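Local coordinates for protein ribonucleoside-diphosphate reductase subunit beta (Clostridium botulinum, PDB 6ZJK) that houses a diiron centre and probably supplies the radical for reducing ribonucleoside diphosphates, as the small R2 subunit of a class I ribonucleotide reductase, at residues N79-Q84 / M224-T229; G33-E38 / W51-Y56. One frame throughout, in Å; residues are numbered along the deposited sequence.

Interaction 1: residues N79-Q84 / M224-T229; sequences NEDIKQ and MTATST
Met224 meets both Gln84 and Asp81 of the short helix 79-84. Met224 N donates to Gln84 OE1 over 3.2 Å. The donor stands 55° above the carbonyl plane, so the bond misses the lone pairs. Gln84 NE2 reaches the carbonyl of Gly222, so the amide holds the chain at Gly222 and at Met224. Two successive bends in the Met224 chain (chi2 -58°) fold the thioether back over Asp81, with Met224 CE 3.8 Å from Asp81 CB. Met224 occupies the N-cap position, but its own side chain is not the cap.

Thr225 opens helix 225-255. Its N is near Asp81 OD1 but at a poor angle for a bond. Ala226 N donates to Asp81 OD1 at 3.0 Å, on the syn side and 17° out of the carboxylate plane. The methyl of Ala226 also rests near this oxygen, with Ala226 CB 3.5 Å from Asp81 OD1.

Thr227 holds the other oxygen twice. Thr227 N reaches Asp81 OD2 at 2.7 Å, syn but more tilted. Thr227 OG1 donates to the same Asp81 OD2, also at 2.7 Å and nearly along the C-O axis. Three bonds therefore fix the rotation of the buried carboxylate. The positive end of the helix dipole probably stabilises its charge further.

Asp81, from a distant segment, thus takes the first-turn N-H groups of Ala226 and Thr227, typical of side-chain capping at a helix N-terminus, here within the helical R2 fold.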
loop_
_atom_site.group_PDB
_atom_site.type_symbol
_atom_site.label_atom_id
_atom_site.label_comp_id
_atom_site.label_asym_id
_atom_site.label_seq_id
_atom_site.Cartn_x
_atom_site.Cartn_y
_atom_site.Cartn_z
ATOM N N ASN A 79 21.348 7.550 18.829
ATOM C CA ASN A 79 22.309 7.397 19.913
ATOM C C ASN A 79 22.288 8.595 20.853
ATOM O O ASN A 79 22.417 8.426 22.068
ATOM C CB ASN A 79 23.709 7.184 19.345
ATOM C CG ASN A 79 23.957 5.748 18.913
ATOM O OD1 ASN A 79 23.047 4.910 18.906
ATOM N ND2 ASN A 79 25.197 5.459 18.537
ATOM N N GLU A 80 22.105 9.809 20.317
ATOM C CA GLU A 80 22.079 10.990 21.180
ATOM C C GLU A 80 20.785 11.067 21.981
ATOM O O GLU A 80 20.797 11.480 23.147
ATOM C CB GLU A 80 22.262 12.270 20.352
ATOM C CG GLU A 80 23.682 12.502 19.853
ATOM C CD GLU A 80 24.704 12.453 20.980
ATOM O OE1 GLU A 80 24.570 13.246 21.943
ATOM O OE2 GLU A 80 25.634 11.619 20.913
ATOM N N ASP A 81 19.668 10.633 21.391
ATOM C CA ASP A 81 18.397 10.654 22.107
ATOM C C ASP A 81 18.350 9.620 23.234
ATOM O O ASP A 81 17.663 9.841 24.242
ATOM C CB ASP A 81 17.238 10.405 21.140
ATOM C CG ASP A 81 17.084 11.528 20.091
ATOM O OD1 ASP A 81 18.081 12.235 19.798
ATOM O OD2 ASP A 81 15.943 11.741 19.611
ATOM N N ILE A 82 19.080 8.507 23.105
ATOM C CA ILE A 82 19.131 7.536 24.201
ATOM C C ILE A 82 19.689 8.183 25.463
ATOM O O ILE A 82 19.149 8.008 26.561
ATOM C CB ILE A 82 19.966 6.314 23.781
ATOM C CG1 ILE A 82 19.312 5.607 22.579
ATOM C CG2 ILE A 82 20.103 5.376 24.945
ATOM C CD1 ILE A 82 20.122 4.455 22.018
ATOM N N LYS A 83 20.737 8.992 25.314
ATOM C CA LYS A 83 21.300 9.563 26.534
ATOM C C LYS A 83 20.406 10.670 27.088
ATOM O O LYS A 83 20.224 10.779 28.305
ATOM C CB LYS A 83 22.689 10.134 26.242
ATOM C CG LYS A 83 23.544 9.362 25.220
ATOM C CD LYS A 83 25.029 9.482 25.584
ATOM C CE LYS A 83 25.934 9.695 24.372
ATOM N NZ LYS A 83 27.385 9.513 24.649
ATOM N N GLN A 84 19.651 11.397 26.262
ATOM C CA GLN A 84 18.890 12.555 26.727
ATOM C C GLN A 84 17.521 12.196 27.294
ATOM O O GLN A 84 16.975 12.963 28.098
ATOM C CB GLN A 84 18.705 13.538 25.576
ATOM C CG GLN A 84 20.008 13.914 24.924
ATOM C CD GLN A 84 19.845 14.980 23.875
ATOM O OE1 GLN A 84 19.257 14.745 22.814
ATOM N NE2 GLN A 84 20.388 16.160 24.153
ATOM N N MET A 224 16.190 15.649 22.249
ATOM C CA MET A 224 15.601 14.680 21.313
ATOM C C MET A 224 15.757 15.119 19.860
ATOM O O MET A 224 14.791 15.148 19.101
ATOM C CB MET A 224 14.121 14.420 21.625
ATOM C CG MET A 224 13.866 14.049 23.085
ATOM S SD MET A 224 14.760 12.587 23.697
ATOM C CE MET A 224 13.934 11.254 22.798
ATOM N N THR A 225 16.993 15.447 19.465
ATOM C CA THR A 225 17.211 16.013 18.134
ATOM C C THR A 225 17.002 14.981 17.028
ATOM O O THR A 225 16.478 15.310 15.963
ATOM C CB THR A 225 18.620 16.590 18.035
ATOM O OG1 THR A 225 19.521 15.695 18.674
ATOM C CG2 THR A 225 18.695 17.919 18.775
ATOM N N ALA A 226 17.406 13.727 17.252
ATOM C CA ALA A 226 17.268 12.749 16.174
ATOM C C ALA A 226 15.830 12.273 16.025
ATOM O O ALA A 226 15.422 11.888 14.926
ATOM C CB ALA A 226 18.195 11.557 16.400
ATOM N N THR A 227 15.054 12.293 17.110
ATOM C CA THR A 227 13.614 12.109 16.988
ATOM C C THR A 227 13.015 13.192 16.085
ATOM O O THR A 227 12.110 12.923 15.285
ATOM C CB THR A 227 13.005 12.098 18.397
ATOM O OG1 THR A 227 13.424 10.896 19.078
ATOM C CG2 THR A 227 11.497 12.146 18.378
ATOM N N SER A 228 13.562 14.404 16.152
ATOM C CA SER A 228 13.048 15.475 15.318
ATOM C C SER A 228 13.392 15.216 13.852
ATOM O O SER A 228 12.549 15.418 12.974
ATOM C CB SER A 228 13.601 16.812 15.819
ATOM O OG SER A 228 13.557 17.821 14.832
ATOM N N THR A 229 14.592 14.691 13.573
ATOM C CA THR A 229 14.949 14.311 12.204
ATOM C C THR A 229 13.956 13.309 11.615
ATOM O O THR A 229 13.506 13.470 10.472
ATOM C CB THR A 229 16.380 13.777 12.157
ATOM O OG1 THR A 229 17.269 14.831 12.559
ATOM C CG2 THR A 229 16.741 13.350 10.753
#

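Interaction 2: residues G33-E38 / W51-Y56; sequences GQRGTE and WNRIKY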
loop_
_atom_site.group_PDB
_atom_site.type_symbol
_atom_site.label_atom_id
_atom_site.label_comp_id
_atom_site.label_asym_id
_atom_site.label_seq_id
_atom_site.Cartn_x
_atom_site.Cartn_y
_atom_site.Cartn_z
ATOM N N GLY A 33 -14.896 -2.443 -19.210
ATOM C CA GLY A 33 -14.438 -1.074 -19.035
ATOM C C GLY A 33 -13.795 -0.518 -20.303
ATOM O O GLY A 33 -13.479 -1.245 -21.244
ATOM N N GLN A 34 -13.623 0.805 -20.340
ATOM C CA GLN A 34 -12.982 1.474 -21.466
ATOM C C GLN A 34 -11.498 1.717 -21.203
ATOM O O GLN A 34 -11.008 1.596 -20.082
ATOM C CB GLN A 34 -13.635 2.823 -21.777
ATOM C CG GLN A 34 -13.702 3.795 -20.589
ATOM C CD GLN A 34 -14.251 5.165 -20.996
ATOM O OE1 GLN A 34 -15.467 5.350 -21.168
ATOM N NE2 GLN A 34 -13.352 6.151 -21.085
ATOM N N ARG A 35 -10.783 2.040 -22.281
ATOM C CA ARG A 35 -9.382 2.403 -22.139
ATOM C C ARG A 35 -9.301 3.807 -21.549
ATOM O O ARG A 35 -10.021 4.717 -21.985
ATOM C CB ARG A 35 -8.694 2.383 -23.507
ATOM C CG ARG A 35 -9.172 1.295 -24.455
ATOM C CD ARG A 35 -8.370 1.394 -25.769
ATOM N NE ARG A 35 -8.557 0.286 -26.709
ATOM C CZ ARG A 35 -9.738 -0.019 -27.236
ATOM N NH1 ARG A 35 -9.864 -1.020 -28.107
ATOM N NH2 ARG A 35 -10.807 0.674 -26.873
ATOM N N GLY A 36 -8.343 3.978 -20.635
ATOM C CA GLY A 36 -8.107 5.258 -20.010
ATOM C C GLY A 36 -9.019 5.498 -18.818
ATOM O O GLY A 36 -9.718 4.615 -18.334
ATOM N N THR A 37 -9.043 6.739 -18.374
ATOM C CA THR A 37 -9.795 7.114 -17.180
ATOM C C THR A 37 -10.929 8.048 -17.575
ATOM O O THR A 37 -10.721 8.993 -18.346
ATOM C CB THR A 37 -8.870 7.748 -16.134
ATOM O OG1 THR A 37 -8.063 6.717 -15.544
ATOM C CG2 THR A 37 -9.660 8.456 -15.016
ATOM N N GLU A 38 -12.135 7.737 -17.100
ATOM C CA GLU A 38 -13.336 8.511 -17.409
ATOM C C GLU A 38 -13.668 9.534 -16.328
ATOM O O GLU A 38 -13.933 10.695 -16.643
ATOM C CB GLU A 38 -14.542 7.576 -17.606
ATOM C CG GLU A 38 -15.852 8.345 -17.726
ATOM C CD GLU A 38 -17.081 7.473 -17.973
ATOM O OE1 GLU A 38 -17.105 6.295 -17.527
ATOM O OE2 GLU A 38 -18.041 7.998 -18.585
ATOM N N TRP A 51 -0.137 3.683 -17.271
ATOM C CA TRP A 51 0.316 5.022 -17.025
ATOM C C TRP A 51 0.403 6.009 -18.195
ATOM O O TRP A 51 0.591 7.167 -17.978
ATOM C CB TRP A 51 1.622 5.015 -16.249
ATOM C CG TRP A 51 1.434 4.715 -14.816
ATOM C CD1 TRP A 51 1.477 3.517 -14.245
ATOM C CD2 TRP A 51 1.141 5.636 -13.782
ATOM N NE1 TRP A 51 1.239 3.607 -12.935
ATOM C CE2 TRP A 51 1.028 4.907 -12.612
ATOM C CE3 TRP A 51 0.960 7.003 -13.734
ATOM C CZ2 TRP A 51 0.723 5.486 -11.419
ATOM C CZ3 TRP A 51 0.676 7.572 -12.545
ATOM C CH2 TRP A 51 0.566 6.817 -11.399
ATOM N N ASN A 52 0.311 5.551 -19.426
ATOM C CA ASN A 52 0.390 6.428 -20.539
ATOM C C ASN A 52 -0.947 6.717 -21.120
ATOM O O ASN A 52 -1.022 7.238 -22.145
ATOM C CB ASN A 52 1.351 5.903 -21.566
ATOM C CG ASN A 52 2.771 5.948 -21.101
ATOM O OD1 ASN A 52 3.281 5.000 -20.586
ATOM N ND2 ASN A 52 3.419 7.033 -21.333
ATOM N N ARG A 53 -1.989 6.360 -20.430
ATOM C CA ARG A 53 -3.325 6.633 -20.816
ATOM C C ARG A 53 -4.085 7.140 -19.618
ATOM O O ARG A 53 -5.046 6.584 -19.257
ATOM C CB ARG A 53 -4.015 5.396 -21.371
ATOM C CG ARG A 53 -3.387 4.870 -22.637
ATOM C CD ARG A 53 -4.348 4.162 -23.570
ATOM N NE ARG A 53 -4.690 2.810 -23.189
ATOM C CZ ARG A 53 -4.975 1.831 -24.040
ATOM N NH1 ARG A 53 -4.954 2.050 -25.332
ATOM N NH2 ARG A 53 -5.284 0.648 -23.607
ATOM N N ILE A 54 -3.665 8.219 -19.007
ATOM C CA ILE A 54 -4.366 8.726 -17.835
ATOM C C ILE A 54 -5.087 10.049 -18.070
ATOM O O ILE A 54 -4.748 10.745 -18.929
ATOM C CB ILE A 54 -3.389 8.921 -16.655
ATOM C CG1 ILE A 54 -2.235 9.785 -17.063
ATOM C CG2 ILE A 54 -2.802 7.616 -16.239
ATOM C CD1 ILE A 54 -1.318 10.127 -15.952
ATOM N N LYS A 55 -6.068 10.378 -17.265
ATOM C CA LYS A 55 -6.790 11.636 -17.381
ATOM C C LYS A 55 -6.173 12.735 -16.512
ATOM O O LYS A 55 -6.088 13.887 -16.948
ATOM C CB LYS A 55 -8.262 11.428 -17.013
ATOM C CG LYS A 55 -9.076 12.716 -16.859
ATOM C CD LYS A 55 -10.526 12.394 -16.488
ATOM C CE LYS A 55 -11.430 13.620 -16.482
ATOM N NZ LYS A 55 -11.805 14.129 -17.851
ATOM N N TYR A 56 -5.734 12.410 -15.289
ATOM C CA TYR A 56 -5.236 13.433 -14.359
ATOM C C TYR A 56 -3.722 13.526 -14.510
ATOM O O TYR A 56 -2.960 12.788 -13.874
ATOM C CB TYR A 56 -5.667 13.122 -12.925
ATOM C CG TYR A 56 -7.168 12.994 -12.830
ATOM C CD1 TYR A 56 -7.980 14.090 -13.060
ATOM C CD2 TYR A 56 -7.772 11.764 -12.594
ATOM C CE1 TYR A 56 -9.345 13.988 -13.020
ATOM C CE2 TYR A 56 -9.144 11.645 -12.561
ATOM C CZ TYR A 56 -9.927 12.763 -12.780
ATOM O OH TYR A 56 -11.303 12.667 -12.749
HETATM O O HOH W 1 -13.338 11.958 -19.216
#
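Arg35 and Arg53 carry the charged part of this contact. The aliphatic chain of Arg35 crosses over one face of the Arg53 guanidinium. Arg35 CB sits 3.7 Å above that plane, over its centre, and Arg35 CD comes within 3.5 Å of Arg53 NH1. The two guanidinium planes are 89° apart. Arg35 is extended from CG to NE, which carries its own guanidinium past that of Arg53. Both arginines form salt bridges to Asp162 of the second subunit, and Arg53 has a further one to Glu50. The shared aspartate probably offsets the like charges.

Backbone contact is limited. Gly36 CA points a C-H at Arg53 O over 3.4 Å, with an angle of 146° at the hydrogen. The two loops run nearly parallel here, 17° apart. This irregular N-terminal region, ahead of helix 58-68, packs against the helical body and the second subunit.

Nonpolar packing follows. Thr37 CB lies 3.8 Å from Lys55 CB, and the side chains cross at about a right angle. Thr37 CG2, anti to the backbone N, also approaches Tyr56 CE2 at 4.1 Å. Thr37 OG1 turns instead to Glu125 of helix 124-151.

A water bridges the two segments, donating to Glu38 O at 2.9 Å and accepting from Lys55 NZ at 3.0 Å.

In the fold
Both segments of interaction 2 precede those of interaction 1. Their centres are 47 Å apart, and their nearest atoms are about 26 Å apart; they flank the middle of the chain from opposite sides. Two long helices connect the regions. Helix 225-255 begins in interaction 1, and its Glu251 and Glu255 touch interaction 2. Helix 124-151 meets the 33-38/51-56 loops through Glu125 and the 79-84/224-229 contact through Ile147 and Val151. Between these ends the same helices supply Glu137, His140, Glu238 and His241 to the two iron sites, Glu137 serving both. Interaction 2 also reaches the second subunit, while interaction 1 is confined to one chain.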